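Local coordinates for acetyl-CoA hydrolase/transferase family protein (Porphyromonas gingivalis, PDB 2NVV) that probably transfers coenzyme A from an acyl-CoA to acetate, or hydrolyses acetyl-CoA, through a glutamyl-CoA thioester intermediate, at residues K398-A410 with C475-R489. Sequence-based numbering, arbitrary orientation.
Sequences KDGKISSFVPMVA and CFAFHQELAKSGDMR
Met488 N gives a nearly straight hydrogen bond to Lys401 O (2.9 Å, 173° at the hydrogen), while His479 NE2 reaches Met408 O, which lies in the plane of the imidazole, in a weak one of 3.3 Å. Pro407 CD sits over one face of Phe478, 3.9 Å from the ring centroid, and Ala410 CB makes the same kind of CH-pi contact with His479. Met408, a selenomethionine, approaches Phe476 obliquely, SE 3.6 Å from CZ, a Met-aromatic contact; with CG anti to the backbone N (chi1 -171°) and a bend at chi3, its methyl comes near Cys475 SG. Phe476 occupies the N-cap position of helix 477-484, which packs against strands 402-403 and 405-406; the latter is an outermost strand, within this chain, of a small mixed sheet, parallel to strand 355-357. Farther along this helix, Leu482 CD1 meets Ile402 CG1 at 3.7 Å. Charge gathers at the Lys401 end: Arg489 NH1 forms a salt bridge with Asp487 OD2 (2.9 Å), and its guanidinium lays one face against Gly400 O. Arg489 NH2 has a second carboxylate partner in Asp451, and Cys475 and Phe476 also pack against Phe476 and Cys475 of the second subunit.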
ATOM      1  N   LYS A 398      19.149 -21.102  10.879  1.00 15.52           N
ATOM      2  CA  LYS A 398      19.475 -22.121  11.879  1.00 15.72           C
ATOM      3  C   LYS A 398      20.005 -23.405  11.254  1.00 15.20           C
ATOM      4  O   LYS A 398      19.404 -24.472  11.402  1.00 14.05           O
ATOM      5  CB  LYS A 398      18.245 -22.451  12.736  1.00 17.86           C
ATOM      6  CG  LYS A 398      17.709 -21.275  13.557  1.00 19.54           C
ATOM      7  CD  LYS A 398      18.746 -20.762  14.577  1.00 21.05           C
ATOM      8  CE  LYS A 398      18.245 -19.541  15.366  1.00 22.08           C
ATOM      9  NZ  LYS A 398      17.020 -19.816  16.197  1.00 19.65           N
ATOM     10  N   ASP A 399      21.135 -23.298  10.563  1.00 14.86           N
ATOM     11  CA  ASP A 399      21.754 -24.449   9.906  1.00 13.77           C
ATOM     12  C   ASP A 399      20.788 -25.257   9.058  1.00 12.90           C
ATOM     13  O   ASP A 399      20.913 -26.476   8.966  1.00 12.74           O
ATOM     14  CB  ASP A 399      22.406 -25.372  10.935  1.00 17.22           C
ATOM     15  CG  ASP A 399      23.594 -24.726  11.615  1.00 21.27           C
ATOM     16  OD1 ASP A 399      24.509 -24.260  10.896  1.00 22.94           O
ATOM     17  OD2 ASP A 399      23.617 -24.678  12.862  1.00 23.56           O
ATOM     18  N   GLY A 400      19.819 -24.574   8.454  1.00 10.87           N
ATOM     19  CA  GLY A 400      18.861 -25.248   7.604  1.00  8.94           C
ATOM     20  C   GLY A 400      17.601 -25.732   8.276  1.00  8.30           C
ATOM     21  O   GLY A 400      16.669 -26.140   7.583  1.00  7.40           O
ATOM     22  N   LYS A 401      17.554 -25.680   9.603  1.00  8.53           N
ATOM     23  CA  LYS A 401      16.382 -26.145  10.350  1.00  8.03           C
ATOM     24  C   LYS A 401      15.165 -25.233  10.185  1.00  7.07           C
ATOM     25  O   LYS A 401      14.029 -25.622  10.480  1.00  6.39           O
ATOM     26  CB  LYS A 401      16.736 -26.282  11.833  1.00  9.03           C
ATOM     27  CG  LYS A 401      17.813 -27.318  12.113  1.00  8.82           C
ATOM     28  CD  LYS A 401      18.195 -27.311  13.573  1.00 11.08           C
ATOM     29  CE  LYS A 401      19.335 -28.282  13.856  1.00 11.55           C
ATOM     30  NZ  LYS A 401      19.685 -28.336  15.318  1.00 11.61           N
ATOM     31  N   ILE A 402      15.409 -24.013   9.722  1.00  6.39           N
ATOM     32  CA  ILE A 402      14.330 -23.058   9.497  1.00  6.50           C
ATOM     33  C   ILE A 402      14.327 -22.650   8.037  1.00  6.39           C
ATOM     34  O   ILE A 402      15.371 -22.327   7.474  1.00  6.39           O
ATOM     35  CB  ILE A 402      14.499 -21.773  10.349  1.00  6.46           C
ATOM     36  CG1 ILE A 402      14.285 -22.092  11.836  1.00  6.62           C
ATOM     37  CG2 ILE A 402      13.503 -20.717   9.903  1.00  6.39           C
ATOM     38  CD1 ILE A 402      14.455 -20.907  12.759  1.00  6.39           C
ATOM     39  N   SER A 403      13.151 -22.676   7.425  1.00  6.39           N
ATOM     40  CA  SER A 403      13.013 -22.263   6.038  1.00  6.39           C
ATOM     41  C   SER A 403      12.480 -20.824   5.993  1.00  6.39           C
ATOM     42  O   SER A 403      11.536 -20.481   6.708  1.00  6.39           O
ATOM     43  CB  SER A 403      12.043 -23.194   5.304  1.00  6.39           C
ATOM     44  OG  SER A 403      11.734 -22.683   4.017  1.00  6.39           O
ATOM     45  N   SER A 404      13.081 -19.981   5.163  1.00  6.39           N
ATOM     46  CA  SER A 404      12.625 -18.600   5.028  1.00  6.39           C
ATOM     47  C   SER A 404      11.342 -18.565   4.215  1.00  6.39           C
ATOM     48  O   SER A 404      10.637 -17.563   4.197  1.00  6.39           O
ATOM     49  CB  SER A 404      13.677 -17.757   4.331  1.00  6.39           C
ATOM     50  OG  SER A 404      14.866 -17.715   5.084  1.00  6.39           O
ATOM     51  N   PHE A 405      11.047 -19.670   3.536  1.00  7.22           N
ATOM     52  CA  PHE A 405       9.846 -19.799   2.707  1.00  7.25           C
ATOM     53  C   PHE A 405       8.883 -20.788   3.347  1.00  6.39           C
ATOM     54  O   PHE A 405       9.256 -21.908   3.679  1.00  6.39           O
ATOM     55  CB  PHE A 405      10.238 -20.253   1.302  1.00  6.39           C
ATOM     56  CG  PHE A 405      11.037 -19.231   0.554  1.00  6.39           C
ATOM     57  CD1 PHE A 405      10.401 -18.214  -0.158  1.00  6.39           C
ATOM     58  CD2 PHE A 405      12.424 -19.239   0.614  1.00  6.39           C
ATOM     59  CE1 PHE A 405      11.140 -17.225  -0.792  1.00  6.78           C
ATOM     60  CE2 PHE A 405      13.166 -18.251  -0.015  1.00  6.39           C
ATOM     61  CZ  PHE A 405      12.523 -17.245  -0.716  1.00  6.39           C
ATOM     62  N   VAL A 406       7.636 -20.360   3.506  1.00  6.39           N
ATOM     63  CA  VAL A 406       6.620 -21.165   4.153  1.00  6.39           C
ATOM     64  C   VAL A 406       5.310 -21.190   3.370  1.00  6.39           C
ATOM     65  O   VAL A 406       5.101 -20.378   2.474  1.00  6.39           O
ATOM     66  CB  VAL A 406       6.349 -20.596   5.555  1.00  6.39           C
ATOM     67  CG1 VAL A 406       7.609 -20.666   6.406  1.00  6.39           C
ATOM     68  CG2 VAL A 406       5.885 -19.154   5.433  1.00  6.39           C
ATOM     69  N   PRO A 407       4.410 -22.131   3.697  1.00  6.39           N
ATOM     70  CA  PRO A 407       3.120 -22.222   3.003  1.00  6.39           C
ATOM     71  C   PRO A 407       2.365 -20.896   3.092  1.00  6.39           C
ATOM     72  O   PRO A 407       1.844 -20.401   2.091  1.00  6.39           O
ATOM     73  CB  PRO A 407       2.407 -23.346   3.751  1.00  6.39           C
ATOM     74  CG  PRO A 407       3.547 -24.241   4.168  1.00  6.39           C
ATOM     75  CD  PRO A 407       4.589 -23.256   4.635  1.00  6.39           C
HETATM   76  N   MSE A 408       2.306 -20.340   4.302  1.00  6.42           N
HETATM   77  CA  MSE A 408       1.652 -19.058   4.557  1.00  6.39           C
HETATM   78  C   MSE A 408       2.472 -18.308   5.595  1.00  6.39           C
HETATM   79  O   MSE A 408       2.932 -18.910   6.562  1.00  6.39           O
HETATM   80  CB  MSE A 408       0.237 -19.258   5.095  1.00  7.21           C
HETATM   81  CG  MSE A 408      -0.561 -17.966   5.182  1.00 10.89           C
HETATM   82 SE   MSE A 408      -2.220 -18.099   6.206  1.00 21.19          SE
HETATM   83  CE  MSE A 408      -3.439 -18.732   4.831  1.00 15.14           C
ATOM     84  N   VAL A 409       2.673 -17.004   5.388  1.00  6.63           N
ATOM     85  CA  VAL A 409       3.441 -16.209   6.347  1.00  6.74           C
ATOM     86  C   VAL A 409       2.623 -16.022   7.635  1.00  6.39           C
ATOM     87  O   VAL A 409       1.428 -15.721   7.582  1.00  6.39           O
ATOM     88  CB  VAL A 409       3.847 -14.807   5.774  1.00  6.39           C
ATOM     89  CG1 VAL A 409       4.901 -14.960   4.697  1.00  6.39           C
ATOM     90  CG2 VAL A 409       2.646 -14.092   5.222  1.00  6.79           C
ATOM     91  N   ALA A 410       3.280 -16.211   8.781  1.00  6.49           N
ATOM     92  CA  ALA A 410       2.644 -16.076  10.086  1.00  7.01           C
ATOM     93  C   ALA A 410       2.195 -14.645  10.370  1.00  6.39           C
ATOM     94  O   ALA A 410       1.483 -14.394  11.340  1.00  6.39           O
ATOM     95  CB  ALA A 410       3.588 -16.551  11.176  1.00  6.39           C
ATOM     96  N   CYS A 475      -1.642 -24.915   6.954  1.00  7.95           N
ATOM     97  CA  CYS A 475      -0.807 -23.857   6.360  1.00  6.79           C
ATOM     98  C   CYS A 475       0.323 -23.382   7.278  1.00  6.39           C
ATOM     99  O   CYS A 475       1.311 -22.820   6.803  1.00  6.56           O
ATOM    100  CB  CYS A 475      -1.667 -22.650   5.957  1.00  6.78           C
ATOM    101  SG  CYS A 475      -2.662 -21.945   7.280  1.00  6.39           S
ATOM    102  N   PHE A 476       0.184 -23.618   8.580  1.00  6.39           N
ATOM    103  CA  PHE A 476       1.196 -23.206   9.550  1.00  6.39           C
ATOM    104  C   PHE A 476       1.989 -24.364  10.131  1.00  6.43           C
ATOM    105  O   PHE A 476       2.647 -24.220  11.162  1.00  6.39           O
ATOM    106  CB  PHE A 476       0.551 -22.418  10.689  1.00  6.60           C
ATOM    107  CG  PHE A 476       0.063 -21.051  10.282  1.00  6.39           C
ATOM    108  CD1 PHE A 476      -1.177 -20.579  10.710  1.00  6.39           C
ATOM    109  CD2 PHE A 476       0.848 -20.234   9.479  1.00  6.39           C
ATOM    110  CE1 PHE A 476      -1.621 -19.316  10.342  1.00  7.39           C
ATOM    111  CE2 PHE A 476       0.409 -18.968   9.111  1.00  6.39           C
ATOM    112  CZ  PHE A 476      -0.827 -18.508   9.543  1.00  7.10           C
ATOM    113  N   ALA A 477       1.939 -25.509   9.462  1.00  6.94           N
ATOM    114  CA  ALA A 477       2.662 -26.692   9.908  1.00  6.55           C
ATOM    115  C   ALA A 477       4.166 -26.444  10.041  1.00  6.39           C
ATOM    116  O   ALA A 477       4.805 -26.965  10.950  1.00  6.39           O
ATOM    117  CB  ALA A 477       2.411 -27.828   8.940  1.00  6.39           C
ATOM    118  N   PHE A 478       4.735 -25.668   9.128  1.00  6.39           N
ATOM    119  CA  PHE A 478       6.160 -25.358   9.173  1.00  6.39           C
ATOM    120  C   PHE A 478       6.530 -24.684  10.500  1.00  6.43           C
ATOM    121  O   PHE A 478       7.477 -25.087  11.171  1.00  6.39           O
ATOM    122  CB  PHE A 478       6.529 -24.440   8.001  1.00  6.39           C
ATOM    123  CG  PHE A 478       6.922 -25.178   6.752  1.00  6.39           C
ATOM    124  CD1 PHE A 478       6.221 -26.307   6.344  1.00  6.92           C
ATOM    125  CD2 PHE A 478       7.993 -24.745   5.981  1.00  6.39           C
ATOM    126  CE1 PHE A 478       6.582 -26.999   5.183  1.00  6.39           C
ATOM    127  CE2 PHE A 478       8.361 -25.430   4.820  1.00  7.08           C
ATOM    128  CZ  PHE A 478       7.650 -26.561   4.423  1.00  7.04           C
ATOM    129  N   HIS A 479       5.763 -23.657  10.859  1.00  7.49           N
ATOM    130  CA  HIS A 479       5.961 -22.899  12.087  1.00  8.26           C
ATOM    131  C   HIS A 479       5.681 -23.777  13.296  1.00  8.39           C
ATOM    132  O   HIS A 479       6.396 -23.716  14.307  1.00  9.74           O
ATOM    133  CB  HIS A 479       5.009 -21.709  12.114  1.00  6.39           C
ATOM    134  CG  HIS A 479       5.147 -20.800  10.938  1.00  6.39           C
ATOM    135  ND1 HIS A 479       6.109 -19.816  10.869  1.00  6.82           N
ATOM    136  CD2 HIS A 479       4.431 -20.709   9.792  1.00  6.39           C
ATOM    137  CE1 HIS A 479       5.976 -19.151   9.735  1.00  6.51           C
ATOM    138  NE2 HIS A 479       4.964 -19.672   9.063  1.00  6.39           N
ATOM    139  N   GLN A 480       4.619 -24.571  13.192  1.00  7.41           N
ATOM    140  CA  GLN A 480       4.239 -25.468  14.263  1.00  7.58           C
ATOM    141  C   GLN A 480       5.323 -26.500  14.490  1.00  8.43           C
ATOM    142  O   GLN A 480       5.659 -26.799  15.630  1.00  8.69           O
ATOM    143  CB  GLN A 480       2.920 -26.168  13.931  1.00  8.38           C
ATOM    144  CG  GLN A 480       1.681 -25.309  14.131  1.00  8.34           C
ATOM    145  CD  GLN A 480       0.408 -26.011  13.695  1.00  9.68           C
ATOM    146  OE1 GLN A 480      -0.671 -25.751  14.225  1.00 10.97           O
ATOM    147  NE2 GLN A 480       0.524 -26.895  12.718  1.00 10.11           N
ATOM    148  N   GLU A 481       5.878 -27.042  13.407  1.00  8.95           N
ATOM    149  CA  GLU A 481       6.931 -28.057  13.520  1.00 10.05           C
ATOM    150  C   GLU A 481       8.209 -27.491  14.108  1.00  9.81           C
ATOM    151  O   GLU A 481       8.932 -28.193  14.802  1.00  9.55           O
ATOM    152  CB  GLU A 481       7.243 -28.687  12.156  1.00 11.31           C
ATOM    153  CG  GLU A 481       8.263 -29.821  12.235  1.00 13.92           C
ATOM    154  CD  GLU A 481       7.766 -31.015  13.058  1.00 14.21           C
ATOM    155  OE1 GLU A 481       8.604 -31.731  13.639  1.00 15.46           O
ATOM    156  OE2 GLU A 481       6.540 -31.248  13.116  1.00 14.61           O
ATOM    157  N   LEU A 482       8.494 -26.224  13.833  1.00  8.97           N
ATOM    158  CA  LEU A 482       9.697 -25.609  14.379  1.00  8.52           C
ATOM    159  C   LEU A 482       9.599 -25.614  15.891  1.00  9.62           C
ATOM    160  O   LEU A 482      10.579 -25.855  16.588  1.00  8.80           O
ATOM    161  CB  LEU A 482       9.836 -24.167  13.900  1.00  7.95           C
ATOM    162  CG  LEU A 482      10.939 -23.345  14.578  1.00  6.63           C
ATOM    163  CD1 LEU A 482      12.315 -23.978  14.309  1.00  7.11           C
ATOM    164  CD2 LEU A 482      10.900 -21.923  14.051  1.00  6.39           C
ATOM    165  N   ALA A 483       8.393 -25.344  16.385  1.00 11.07           N
ATOM    166  CA  ALA A 483       8.114 -25.279  17.814  1.00 11.31           C
ATOM    167  C   ALA A 483       8.123 -26.657  18.449  1.00 12.68           C
ATOM    168  O   ALA A 483       8.473 -26.812  19.620  1.00 13.25           O
ATOM    169  CB  ALA A 483       6.768 -24.608  18.045  1.00  9.94           C
ATOM    170  N   LYS A 484       7.746 -27.665  17.671  1.00 14.50           N
ATOM    171  CA  LYS A 484       7.710 -29.030  18.177  1.00 15.35           C
ATOM    172  C   LYS A 484       9.067 -29.740  18.112  1.00 14.26           C
ATOM    173  O   LYS A 484       9.558 -30.229  19.126  1.00 14.47           O
ATOM    174  CB  LYS A 484       6.660 -29.833  17.410  1.00 17.61           C
ATOM    175  CG  LYS A 484       5.360 -29.057  17.178  1.00 20.76           C
ATOM    176  CD  LYS A 484       4.781 -28.499  18.495  1.00 23.94           C
ATOM    177  CE  LYS A 484       4.266 -27.055  18.355  1.00 24.67           C
ATOM    178  NZ  LYS A 484       3.106 -26.922  17.440  1.00 26.30           N
ATOM    179  N   SER A 485       9.676 -29.774  16.926  1.00 13.75           N
ATOM    180  CA  SER A 485      10.962 -30.453  16.707  1.00 12.88           C
ATOM    181  C   SER A 485      12.180 -29.561  16.634  1.00 12.20           C
ATOM    182  O   SER A 485      13.282 -30.000  16.944  1.00 11.79           O
ATOM    183  CB  SER A 485      10.925 -31.264  15.410  1.00 13.58           C
ATOM    184  OG  SER A 485       9.948 -32.283  15.466  1.00 15.49           O
ATOM    185  N   GLY A 486      11.991 -28.325  16.192  1.00 11.95           N
ATOM    186  CA  GLY A 486      13.112 -27.413  16.063  1.00 10.52           C
ATOM    187  C   GLY A 486      13.678 -27.495  14.656  1.00 11.12           C
ATOM    188  O   GLY A 486      14.650 -26.812  14.321  1.00 10.90           O
ATOM    189  N   ASP A 487      13.065 -28.342  13.833  1.00 11.75           N
ATOM    190  CA  ASP A 487      13.495 -28.532  12.453  1.00 11.43           C
ATOM    191  C   ASP A 487      12.271 -28.676  11.545  1.00 10.90           C
ATOM    192  O   ASP A 487      11.552 -29.672  11.615  1.00 11.29           O
ATOM    193  CB  ASP A 487      14.366 -29.782  12.334  1.00 11.25           C
ATOM    194  CG  ASP A 487      15.067 -29.877  10.986  1.00 12.39           C
ATOM    195  OD1 ASP A 487      14.453 -29.513   9.965  1.00 12.34           O
ATOM    196  OD2 ASP A 487      16.228 -30.326  10.947  1.00 14.15           O
HETATM  197  N   MSE A 488      12.046 -27.691  10.683  1.00 10.59           N
HETATM  198  CA  MSE A 488      10.895 -27.719   9.797  1.00 10.53           C
HETATM  199  C   MSE A 488      10.910 -28.857   8.784  1.00  8.35           C
HETATM  200  O   MSE A 488       9.874 -29.203   8.225  1.00  8.85           O
HETATM  201  CB  MSE A 488      10.770 -26.382   9.059  1.00 12.68           C
HETATM  202  CG  MSE A 488      10.654 -25.164   9.966  1.00 15.75           C
HETATM  203 SE   MSE A 488      10.270 -23.557   8.965  1.00 20.76          SE
HETATM  204  CE  MSE A 488       9.554 -22.449  10.403  1.00 16.72           C
ATOM    205  N   ARG A 489      12.077 -29.439   8.536  1.00  8.03           N
ATOM    206  CA  ARG A 489      12.176 -30.531   7.561  1.00  8.45           C
ATOM    207  C   ARG A 489      11.460 -31.778   8.039  1.00  7.87           C
ATOM    208  O   ARG A 489      11.238 -32.698   7.258  1.00  7.78           O
ATOM    209  CB  ARG A 489      13.633 -30.888   7.281  1.00  8.09           C
ATOM    210  CG  ARG A 489      14.443 -29.816   6.559  1.00  9.02           C
ATOM    211  CD  ARG A 489      15.575 -29.382   7.451  1.00  9.02           C
ATOM    212  NE  ARG A 489      16.876 -29.557   6.835  1.00  7.97           N
ATOM    213  CZ  ARG A 489      18.018 -29.594   7.513  1.00  9.48           C
ATOM    214  NH1 ARG A 489      18.009 -29.481   8.837  1.00  6.45           N
ATOM    215  NH2 ARG A 489      19.172 -29.705   6.858  1.00 11.04           N
TER